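VirX1 (Cyanophage Syn10, PDB 6QGM) iodinates diverse substrates as a viral halogenase and probably depends on flavin, as do its relatives in the tryptophan halogenase family. Local coordinates at residues S400-R412 against N460-R472. Numbering follows the deposited sequence.
Sequences SDFVAMHYAYSMR and NGISFIIAGHGLR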
loop_
_atom_site.group_PDB
_atom_site.type_symbol
_atom_site.label_atom_id
_atom_site.label_comp_id
_atom_site.label_asym_id
_atom_site.label_seq_id
_atom_site.Cartn_x
_atom_site.Cartn_y
_atom_site.Cartn_z
ATOM N N SER B 400 16.401 9.198 7.764
ATOM C CA SER B 400 17.345 9.877 6.832
ATOM C C SER B 400 16.551 10.707 5.810
ATOM O O SER B 400 16.985 11.846 5.530
ATOM C CB SER B 400 18.308 8.901 6.178
ATOM O OG SER B 400 17.617 7.942 5.394
ATOM N N ASP B 401 15.423 10.186 5.304
ATOM C CA ASP B 401 14.468 10.941 4.438
ATOM C C ASP B 401 13.897 12.147 5.190
ATOM O O ASP B 401 13.830 13.243 4.599
ATOM C CB ASP B 401 13.315 10.059 3.943
ATOM C CG ASP B 401 13.608 9.316 2.655
ATOM O OD1 ASP B 401 14.532 9.724 1.943
ATOM O OD2 ASP B 401 12.930 8.328 2.391
ATOM N N PHE B 402 13.471 11.958 6.437
ATOM C CA PHE B 402 12.886 13.037 7.274
ATOM C C PHE B 402 13.915 14.161 7.431
ATOM O O PHE B 402 13.578 15.348 7.231
ATOM C CB PHE B 402 12.413 12.480 8.619
ATOM C CG PHE B 402 11.832 13.518 9.548
ATOM C CD1 PHE B 402 11.003 14.534 9.093
ATOM C CD2 PHE B 402 12.097 13.456 10.902
ATOM C CE1 PHE B 402 10.485 15.478 9.976
ATOM C CE2 PHE B 402 11.587 14.400 11.783
ATOM C CZ PHE B 402 10.789 15.413 11.323
ATOM N N VAL B 403 15.156 13.798 7.754
ATOM C CA VAL B 403 16.279 14.765 7.940
ATOM C C VAL B 403 16.510 15.483 6.598
ATOM O O VAL B 403 16.648 16.703 6.618
ATOM C CB VAL B 403 17.540 14.057 8.481
ATOM C CG1 VAL B 403 18.782 14.914 8.399
ATOM C CG2 VAL B 403 17.328 13.596 9.903
ATOM N N ALA B 404 16.497 14.762 5.473
ATOM C CA ALA B 404 16.691 15.338 4.124
ATOM C C ALA B 404 15.623 16.410 3.842
ATOM O O ALA B 404 15.964 17.412 3.180
ATOM C CB ALA B 404 16.678 14.254 3.068
ATOM N N MET B 405 14.392 16.233 4.346
ATOM C CA MET B 405 13.266 17.168 4.095
ATOM C C MET B 405 13.544 18.540 4.722
ATOM O O MET B 405 13.055 19.533 4.168
ATOM C CB MET B 405 11.954 16.601 4.636
ATOM C CG MET B 405 11.366 15.523 3.758
ATOM S SD MET B 405 9.711 15.030 4.234
ATOM C CE MET B 405 9.363 13.775 3.004
ATOM N N HIS B 406 14.313 18.598 5.813
ATOM C CA HIS B 406 14.725 19.860 6.495
ATOM C C HIS B 406 15.519 20.759 5.539
ATOM O O HIS B 406 15.425 21.993 5.674
ATOM C CB HIS B 406 15.585 19.584 7.736
ATOM C CG HIS B 406 14.879 18.875 8.843
ATOM N ND1 HIS B 406 14.280 17.649 8.674
ATOM C CD2 HIS B 406 14.711 19.193 10.137
ATOM C CE1 HIS B 406 13.744 17.256 9.816
ATOM N NE2 HIS B 406 14.000 18.187 10.727
ATOM N N TYR B 407 16.299 20.154 4.644
ATOM C CA TYR B 407 17.143 20.853 3.645
ATOM C C TYR B 407 16.302 21.154 2.402
ATOM O O TYR B 407 16.305 22.293 1.920
ATOM C CB TYR B 407 18.365 20.002 3.274
ATOM C CG TYR B 407 19.347 19.742 4.390
ATOM C CD1 TYR B 407 20.263 20.702 4.763
ATOM C CD2 TYR B 407 19.384 18.523 5.046
ATOM C CE1 TYR B 407 21.181 20.481 5.776
ATOM C CE2 TYR B 407 20.284 18.277 6.065
ATOM C CZ TYR B 407 21.189 19.262 6.432
ATOM O OH TYR B 407 22.098 19.036 7.430
ATOM N N ALA B 408 15.596 20.137 1.913
ATOM C CA ALA B 408 14.942 20.104 0.589
ATOM C C ALA B 408 13.978 21.283 0.422
ATOM O O ALA B 408 13.885 21.817 -0.706
ATOM C CB ALA B 408 14.216 18.791 0.433
ATOM N N TYR B 409 13.282 21.658 1.502
ATOM C CA TYR B 409 12.159 22.628 1.491
ATOM C C TYR B 409 12.614 24.011 1.964
ATOM O O TYR B 409 11.775 24.909 1.971
ATOM C CB TYR B 409 11.005 22.066 2.317
ATOM C CG TYR B 409 10.308 20.927 1.632
ATOM C CD1 TYR B 409 9.481 21.166 0.547
ATOM C CD2 TYR B 409 10.493 19.614 2.035
ATOM C CE1 TYR B 409 8.811 20.140 -0.098
ATOM C CE2 TYR B 409 9.864 18.568 1.382
ATOM C CZ TYR B 409 9.031 18.838 0.304
ATOM O OH TYR B 409 8.438 17.820 -0.371
ATOM N N SER B 410 13.891 24.182 2.318
ATOM C CA SER B 410 14.449 25.496 2.729
ATOM C C SER B 410 14.283 26.501 1.588
ATOM O O SER B 410 14.206 26.069 0.410
ATOM C CB SER B 410 15.879 25.391 3.143
ATOM O OG SER B 410 16.413 26.681 3.401
ATOM N N MET B 411 14.232 27.792 1.929
ATOM C CA MET B 411 14.220 28.904 0.942
ATOM C C MET B 411 15.659 29.302 0.595
ATOM O O MET B 411 15.837 30.013 -0.411
ATOM C CB MET B 411 13.458 30.122 1.464
ATOM C CG MET B 411 12.009 29.802 1.732
ATOM S SD MET B 411 11.012 31.256 2.125
ATOM C CE MET B 411 11.028 32.086 0.537
ATOM N N ARG B 412 16.649 28.843 1.369
ATOM C CA ARG B 412 18.067 29.266 1.228
ATOM C C ARG B 412 18.633 28.827 -0.125
ATOM O O ARG B 412 18.574 27.632 -0.466
ATOM C CB ARG B 412 18.906 28.704 2.371
ATOM C CG ARG B 412 18.505 29.278 3.717
ATOM C CD ARG B 412 19.500 28.923 4.790
ATOM N NE ARG B 412 20.815 29.473 4.484
ATOM C CZ ARG B 412 21.816 29.550 5.331
ATOM N NH1 ARG B 412 21.671 29.125 6.566
ATOM N NH2 ARG B 412 22.961 30.055 4.931
ATOM N N ASN B 460 3.299 12.978 11.037
ATOM C CA ASN B 460 3.846 13.181 12.404
ATOM C C ASN B 460 5.289 13.690 12.321
ATOM O O ASN B 460 6.203 12.853 12.351
ATOM C CB ASN B 460 3.725 11.906 13.266
ATOM C CG ASN B 460 3.876 12.130 14.772
ATOM O OD1 ASN B 460 4.579 13.051 15.225
ATOM N ND2 ASN B 460 3.231 11.277 15.569
ATOM N N GLY B 461 5.481 15.012 12.260
ATOM C CA GLY B 461 6.814 15.630 12.326
ATOM C C GLY B 461 7.099 16.489 11.108
ATOM O O GLY B 461 7.576 17.637 11.274
ATOM N N ILE B 462 6.814 15.953 9.920
ATOM C CA ILE B 462 6.914 16.683 8.627
ATOM C C ILE B 462 6.139 18.002 8.747
ATOM O O ILE B 462 6.644 19.033 8.240
ATOM C CB ILE B 462 6.417 15.811 7.456
ATOM C CG1 ILE B 462 7.472 14.760 7.086
ATOM C CG2 ILE B 462 6.051 16.677 6.250
ATOM C CD1 ILE B 462 6.934 13.614 6.262
ATOM N N SER B 463 4.967 17.974 9.379
ATOM C CA SER B 463 4.076 19.152 9.483
ATOM C C SER B 463 4.836 20.329 10.117
ATOM O O SER B 463 4.745 21.436 9.565
ATOM C CB SER B 463 2.809 18.818 10.217
ATOM O OG SER B 463 1.941 18.091 9.376
ATOM N N PHE B 464 5.601 20.101 11.188
ATOM C CA PHE B 464 6.321 21.185 11.903
ATOM C C PHE B 464 7.427 21.773 11.012
ATOM O O PHE B 464 7.672 22.982 11.064
ATOM C CB PHE B 464 6.926 20.671 13.208
ATOM C CG PHE B 464 5.910 20.296 14.254
ATOM C CD1 PHE B 464 5.334 21.257 15.070
ATOM C CD2 PHE B 464 5.516 18.976 14.393
ATOM C CE1 PHE B 464 4.387 20.902 16.017
ATOM C CE2 PHE B 464 4.574 18.619 15.344
ATOM C CZ PHE B 464 3.995 19.587 16.137
ATOM N N ILE B 465 8.074 20.932 10.217
ATOM C CA ILE B 465 9.244 21.294 9.362
ATOM C C ILE B 465 8.773 22.126 8.157
ATOM O O ILE B 465 9.315 23.234 7.974
ATOM C CB ILE B 465 10.008 20.026 8.936
ATOM C CG1 ILE B 465 10.495 19.216 10.142
ATOM C CG2 ILE B 465 11.167 20.382 8.009
ATOM C CD1 ILE B 465 11.229 20.023 11.189
ATOM N N ILE B 466 7.805 21.640 7.379
ATOM C CA ILE B 466 7.293 22.375 6.179
ATOM C C ILE B 466 6.496 23.623 6.606
ATOM O O ILE B 466 6.552 24.631 5.870
ATOM C CB ILE B 466 6.507 21.455 5.216
ATOM C CG1 ILE B 466 5.216 20.913 5.828
ATOM C CG2 ILE B 466 7.400 20.337 4.698
ATOM C CD1 ILE B 466 4.406 20.064 4.887
ATOM N N ALA B 467 5.823 23.588 7.759
ATOM C CA ALA B 467 5.184 24.778 8.384
ATOM C C ALA B 467 6.244 25.853 8.641
ATOM O O ALA B 467 6.024 27.014 8.210
ATOM C CB ALA B 467 4.473 24.414 9.666
ATOM N N GLY B 468 7.345 25.476 9.311
ATOM C CA GLY B 468 8.454 26.374 9.686
ATOM C C GLY B 468 9.164 26.926 8.472
ATOM O O GLY B 468 9.712 28.044 8.571
ATOM N N HIS B 469 9.177 26.176 7.370
ATOM C CA HIS B 469 9.810 26.606 6.094
ATOM C C HIS B 469 8.850 27.511 5.313
ATOM O O HIS B 469 9.249 27.995 4.255
ATOM C CB HIS B 469 10.249 25.389 5.276
ATOM C CG HIS B 469 11.580 24.836 5.668
ATOM N ND1 HIS B 469 12.640 25.637 6.043
ATOM C CD2 HIS B 469 12.044 23.566 5.702
ATOM C CE1 HIS B 469 13.686 24.881 6.307
ATOM N NE2 HIS B 469 13.345 23.599 6.106
ATOM N N GLY B 470 7.625 27.704 5.812
ATOM C CA GLY B 470 6.647 28.683 5.298
ATOM C C GLY B 470 5.687 28.081 4.289
ATOM O O GLY B 470 5.167 28.826 3.470
ATOM N N LEU B 471 5.425 26.786 4.370
ATOM C CA LEU B 471 4.418 26.111 3.506
ATOM C C LEU B 471 3.097 25.945 4.272
ATOM O O LEU B 471 3.121 25.870 5.486
ATOM C CB LEU B 471 4.988 24.766 3.040
ATOM C CG LEU B 471 6.259 24.833 2.200
ATOM C CD1 LEU B 471 7.040 23.535 2.284
ATOM C CD2 LEU B 471 5.936 25.158 0.765
ATOM N N ARG B 472 1.992 25.910 3.535
ATOM C CA ARG B 472 0.588 25.774 4.010
ATOM C C ARG B 472 -0.138 24.726 3.176
ATOM O O ARG B 472 0.152 24.582 1.995
ATOM C CB ARG B 472 -0.108 27.127 3.863
ATOM C CG ARG B 472 0.430 28.188 4.810
ATOM C CD ARG B 472 -0.136 29.564 4.509
ATOM N NE ARG B 472 -0.020 29.909 3.107
ATOM C CZ ARG B 472 1.126 30.145 2.477
ATOM N NH1 ARG B 472 2.276 30.059 3.117
ATOM N NH2 ARG B 472 1.125 30.454 1.194
#
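His-469 makes the one hydrogen bond between segments 400-412 and 460-472: its NE2 donates to His-406 O at 2.7 Å, with the carbonyl oxygen 20° out of the imidazole plane. The chain leaves helix 400-408 at Tyr-409, and Ser-410 N bonds to Tyr-407 O, so His-406 O near the helix end can take the side-chain donor. Histidine suits the place by offering both an N-H and a flat surface. One face of its ring carries Ser-410 CA, a CH-pi contact 3.8 Å from the centroid.

A second CH-pi contact sets Ile-465 CG1 over a face of the His-406 imidazole, 4.0 Å from its centroid. That ring is held at both nitrogens, ND1 donating in plane to Phe-402 O and NE2 bonding to Glu-355, which should limit its rotation.

Most of the remaining contacts are between apolar side chains. Phe-402 swings its ring to the far side of its backbone N (chi1 179°) and reaches the second helix, where CE1 lies 3.7 Å from Ile-465 CG1. The ring also meets backbone at Gly-461, the N-cap residue, whose positive phi suits glycine; a side chain would in addition press on the ring. Methionine's straight, unbranched chain takes Met-405 SD to 3.6 Å from Ile-462 CG1. Aliphatic Ile-466 (CG2, over one face) and Leu-471 offer hydrocarbon to the Tyr-409 ring.

Helices 400-408 and 462-468 run nearly parallel, at 11°, their axes approaching to 9.7 Å. Helix 441-451 packs on Met-405 and Tyr-409, helix 129-134 on Phe-464, and Arg-376 of the second subunit bonds to the carbonyls of Tyr-409 and His-469, placing the pair beside the subunit interface.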